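Local coordinates for ABC transporter, periplasmic substrate-binding protein (Thermotoga maritima, PDB 2HPG) that probably binds a small solute in the periplasm and delivers it to the membrane subunits of a tripartite ATP-independent (TRAP) transporter, at residues A[62-73]-A[227-237]. Sequence-based numbering, arbitrary orientation. Where two conformers were deposited one is given.
Sequences IRMGAPVGWNTD and LINFEIVSADW
In the mixed β-sheet of this TRAP-type solute-binding protein, strand 68-73 pairs antiparallel with the end of the long strand 218-234. W70 and I232 form one hydrogen-bonded pair, in which I232 N donates almost straight to W70 O (3.0 Å, 174°). T72 and F230 form the next, with T72 N 2.8 Å from F230 O. T72 O takes a second donor from the side chain of N229: ND2 donates at 3.0 Å to T72 O, which lies in the plane of the N229 amide, and comes from one face of the carbonyl, F230 N from the opposite one. N229 OD1 meanwhile accepts from Q139 and is bonded to Y23, which fixes the amide's rotation. On the face shared by W70, T72 and I232, I232 CD1 reaches T72 CG2 (3.9 Å) and I62 CG1, joining helix 58-64 to the sheet. Beyond the pairing, water 2 accepts from S234 N and donates to A66 O (3.0 Å). S234 OG N-caps helix 235-240 by accepting from W237 N at 3.3 Å. P67 CB lies over a face of the W237 indole in a CH-π contact. Where the strands part, water thus replaces the direct bond and gives the backbone N of buried S234 an acceptor.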
# COMPACT_ATOMS: atom_id res chain seq x y z
N ILE A 62 0.75 -16.90 -9.42
CA ILE A 62 0.55 -17.38 -8.04
C ILE A 62 -0.38 -18.62 -8.00
O ILE A 62 -0.08 -19.60 -7.33
CB ILE A 62 -0.04 -16.25 -7.13
CG1 ILE A 62 0.93 -15.06 -7.02
CG2 ILE A 62 -0.40 -16.79 -5.75
CD1 ILE A 62 2.15 -15.30 -6.19
N ARG A 63 -1.50 -18.54 -8.72
CA ARG A 63 -2.46 -19.65 -8.83
C ARG A 63 -1.81 -20.87 -9.51
O ARG A 63 -2.03 -22.01 -9.10
CB ARG A 63 -3.72 -19.22 -9.60
CG ARG A 63 -5.05 -19.65 -8.98
CD ARG A 63 -5.37 -21.12 -9.23
NE ARG A 63 -6.46 -21.59 -8.37
CZ ARG A 63 -6.31 -22.17 -7.17
NH1 ARG A 63 -5.11 -22.36 -6.64
NH2 ARG A 63 -7.38 -22.55 -6.49
N MSE A 64 -1.01 -20.60 -10.54
CA MSE A 64 -0.30 -21.64 -11.29
C MSE A 64 0.79 -22.37 -10.48
O MSE A 64 1.30 -23.41 -10.91
CB MSE A 64 0.32 -21.03 -12.57
CG MSE A 64 -0.68 -20.78 -13.70
SE MSE A 64 -0.16 -19.37 -15.00
CE MSE A 64 -1.68 -19.59 -16.23
N GLY A 65 1.18 -21.82 -9.32
CA GLY A 65 2.14 -22.49 -8.43
C GLY A 65 3.61 -22.18 -8.71
O GLY A 65 4.50 -22.80 -8.11
N ALA A 66 3.86 -21.22 -9.60
CA ALA A 66 5.23 -20.74 -9.90
C ALA A 66 5.94 -20.22 -8.64
O ALA A 66 5.29 -19.74 -7.71
CB ALA A 66 5.17 -19.64 -10.95
N PRO A 67 7.29 -20.31 -8.60
CA PRO A 67 8.09 -19.79 -7.49
C PRO A 67 8.27 -18.28 -7.59
O PRO A 67 9.37 -17.77 -7.80
CB PRO A 67 9.43 -20.52 -7.66
CG PRO A 67 9.54 -20.73 -9.12
CD PRO A 67 8.12 -20.93 -9.64
N VAL A 68 7.16 -17.58 -7.43
CA VAL A 68 7.12 -16.14 -7.60
C VAL A 68 6.32 -15.48 -6.47
O VAL A 68 5.43 -16.09 -5.87
CB VAL A 68 6.53 -15.77 -8.98
CG1 VAL A 68 5.04 -16.00 -9.01
CG2 VAL A 68 6.85 -14.33 -9.32
N GLY A 69 6.68 -14.23 -6.16
CA GLY A 69 5.94 -13.43 -5.21
C GLY A 69 5.76 -12.02 -5.70
O GLY A 69 6.44 -11.60 -6.64
N TRP A 70 4.83 -11.30 -5.08
CA TRP A 70 4.59 -9.91 -5.44
C TRP A 70 4.28 -9.05 -4.23
O TRP A 70 3.61 -9.48 -3.28
CB TRP A 70 3.42 -9.78 -6.44
CG TRP A 70 3.54 -10.66 -7.61
CD1 TRP A 70 2.93 -11.87 -7.80
CD2 TRP A 70 4.33 -10.42 -8.78
NE1 TRP A 70 3.31 -12.40 -9.02
CE2 TRP A 70 4.16 -11.53 -9.64
CE3 TRP A 70 5.17 -9.38 -9.18
CZ2 TRP A 70 4.79 -11.61 -10.89
CZ3 TRP A 70 5.80 -9.46 -10.42
CH2 TRP A 70 5.61 -10.57 -11.26
N ASN A 71 4.78 -7.82 -4.31
CA ASN A 71 4.37 -6.72 -3.46
C ASN A 71 3.10 -6.17 -4.07
O ASN A 71 3.16 -5.49 -5.08
CB ASN A 71 5.48 -5.67 -3.46
CG ASN A 71 5.08 -4.36 -2.77
OD1 ASN A 71 4.74 -4.36 -1.59
ND2 ASN A 71 5.19 -3.24 -3.49
N THR A 72 1.95 -6.48 -3.48
CA THR A 72 0.67 -5.99 -4.03
C THR A 72 -0.11 -5.25 -2.93
O THR A 72 0.50 -4.72 -2.01
CB THR A 72 -0.11 -7.16 -4.65
OG1 THR A 72 -1.29 -6.68 -5.30
CG2 THR A 72 -0.47 -8.19 -3.61
N ASP A 73 -1.44 -5.19 -3.02
CA ASP A 73 -2.24 -4.56 -1.96
C ASP A 73 -3.65 -5.16 -1.87
O ASP A 73 -4.01 -6.02 -2.68
CB ASP A 73 -2.29 -3.06 -2.18
CG ASP A 73 -2.93 -2.67 -3.49
OD1 ASP A 73 -3.85 -3.38 -3.97
OD2 ASP A 73 -2.52 -1.64 -4.02
N LEU A 227 -1.15 3.55 2.80
CA LEU A 227 -0.93 2.44 1.86
C LEU A 227 -0.27 1.24 2.53
O LEU A 227 0.92 1.27 2.91
CB LEU A 227 -0.13 2.93 0.63
CG LEU A 227 0.21 1.90 -0.46
CD1 LEU A 227 -0.90 0.90 -0.71
CD2 LEU A 227 0.58 2.67 -1.74
N ILE A 228 -1.08 0.20 2.70
CA ILE A 228 -0.64 -1.04 3.29
C ILE A 228 -0.42 -2.02 2.16
O ILE A 228 -1.35 -2.37 1.44
CB ILE A 228 -1.72 -1.61 4.23
CG1 ILE A 228 -2.07 -0.61 5.34
CG2 ILE A 228 -1.24 -2.93 4.84
CD1 ILE A 228 -3.42 -0.94 6.03
N ASN A 229 0.81 -2.47 2.00
CA ASN A 229 1.10 -3.46 0.98
C ASN A 229 1.00 -4.86 1.54
O ASN A 229 1.30 -5.11 2.72
CB ASN A 229 2.47 -3.23 0.36
CG ASN A 229 2.50 -2.01 -0.55
OD1 ASN A 229 3.14 -1.00 -0.23
ND2 ASN A 229 1.80 -2.09 -1.67
N PHE A 230 0.55 -5.78 0.68
CA PHE A 230 0.48 -7.20 1.00
C PHE A 230 1.51 -7.95 0.20
O PHE A 230 1.65 -7.73 -0.99
CB PHE A 230 -0.91 -7.73 0.67
CG PHE A 230 -1.92 -7.43 1.72
CD1 PHE A 230 -2.50 -8.46 2.43
CD2 PHE A 230 -2.26 -6.12 2.02
CE1 PHE A 230 -3.42 -8.19 3.41
CE2 PHE A 230 -3.18 -5.85 3.01
CZ PHE A 230 -3.76 -6.89 3.70
N GLU A 231 2.26 -8.82 0.86
CA GLU A 231 3.38 -9.52 0.25
C GLU A 231 2.95 -10.96 0.07
O GLU A 231 2.72 -11.67 1.05
CB GLU A 231 4.62 -9.39 1.13
CG GLU A 231 4.93 -7.96 1.57
CD GLU A 231 5.10 -7.00 0.40
OE1 GLU A 231 5.67 -7.45 -0.60
OE2 GLU A 231 4.66 -5.81 0.48
N ILE A 232 2.78 -11.38 -1.18
CA ILE A 232 2.19 -12.68 -1.48
C ILE A 232 3.15 -13.61 -2.21
O ILE A 232 4.05 -13.15 -2.91
CB ILE A 232 0.86 -12.55 -2.28
CG1 ILE A 232 1.09 -11.96 -3.68
CG2 ILE A 232 -0.14 -11.69 -1.50
CD1 ILE A 232 -0.14 -11.96 -4.57
N VAL A 233 2.97 -14.92 -1.98
CA VAL A 233 3.62 -15.98 -2.76
C VAL A 233 2.59 -17.08 -3.08
O VAL A 233 1.48 -17.07 -2.55
CB VAL A 233 4.83 -16.64 -2.03
CG1 VAL A 233 6.00 -15.67 -1.88
CG2 VAL A 233 4.43 -17.25 -0.66
N SER A 234 2.97 -18.00 -3.97
CA SER A 234 2.15 -19.18 -4.25
C SER A 234 2.01 -20.04 -3.01
O SER A 234 3.01 -20.40 -2.39
CB SER A 234 2.80 -20.04 -5.35
OG SER A 234 2.10 -21.26 -5.48
N ALA A 235 0.77 -20.37 -2.65
CA ALA A 235 0.52 -21.27 -1.52
C ALA A 235 1.14 -22.64 -1.77
O ALA A 235 1.73 -23.23 -0.85
CB ALA A 235 -0.98 -21.39 -1.25
N ASP A 236 1.01 -23.14 -3.00
CA ASP A 236 1.59 -24.44 -3.40
C ASP A 236 3.09 -24.48 -3.22
O ASP A 236 3.62 -25.41 -2.65
CB ASP A 236 1.27 -24.77 -4.86
CG ASP A 236 -0.19 -25.15 -5.07
OD1 ASP A 236 -0.85 -25.64 -4.12
OD2 ASP A 236 -0.67 -24.95 -6.21
N TRP A 237 3.79 -23.45 -3.71
CA TRP A 237 5.22 -23.33 -3.50
C TRP A 237 5.61 -23.19 -2.03
O TRP A 237 6.51 -23.87 -1.54
CB TRP A 237 5.78 -22.13 -4.27
CG TRP A 237 7.24 -21.97 -4.06
CD1 TRP A 237 8.21 -22.67 -4.68
CD2 TRP A 237 7.90 -21.09 -3.14
NE1 TRP A 237 9.45 -22.28 -4.21
CE2 TRP A 237 9.28 -21.31 -3.27
CE3 TRP A 237 7.45 -20.14 -2.20
CZ2 TRP A 237 10.23 -20.61 -2.52
CZ3 TRP A 237 8.40 -19.45 -1.45
CH2 TRP A 237 9.77 -19.70 -1.61
O HOH W 1 -0.49 -21.77 -5.18
O HOH W 2 5.34 -18.39 -5.03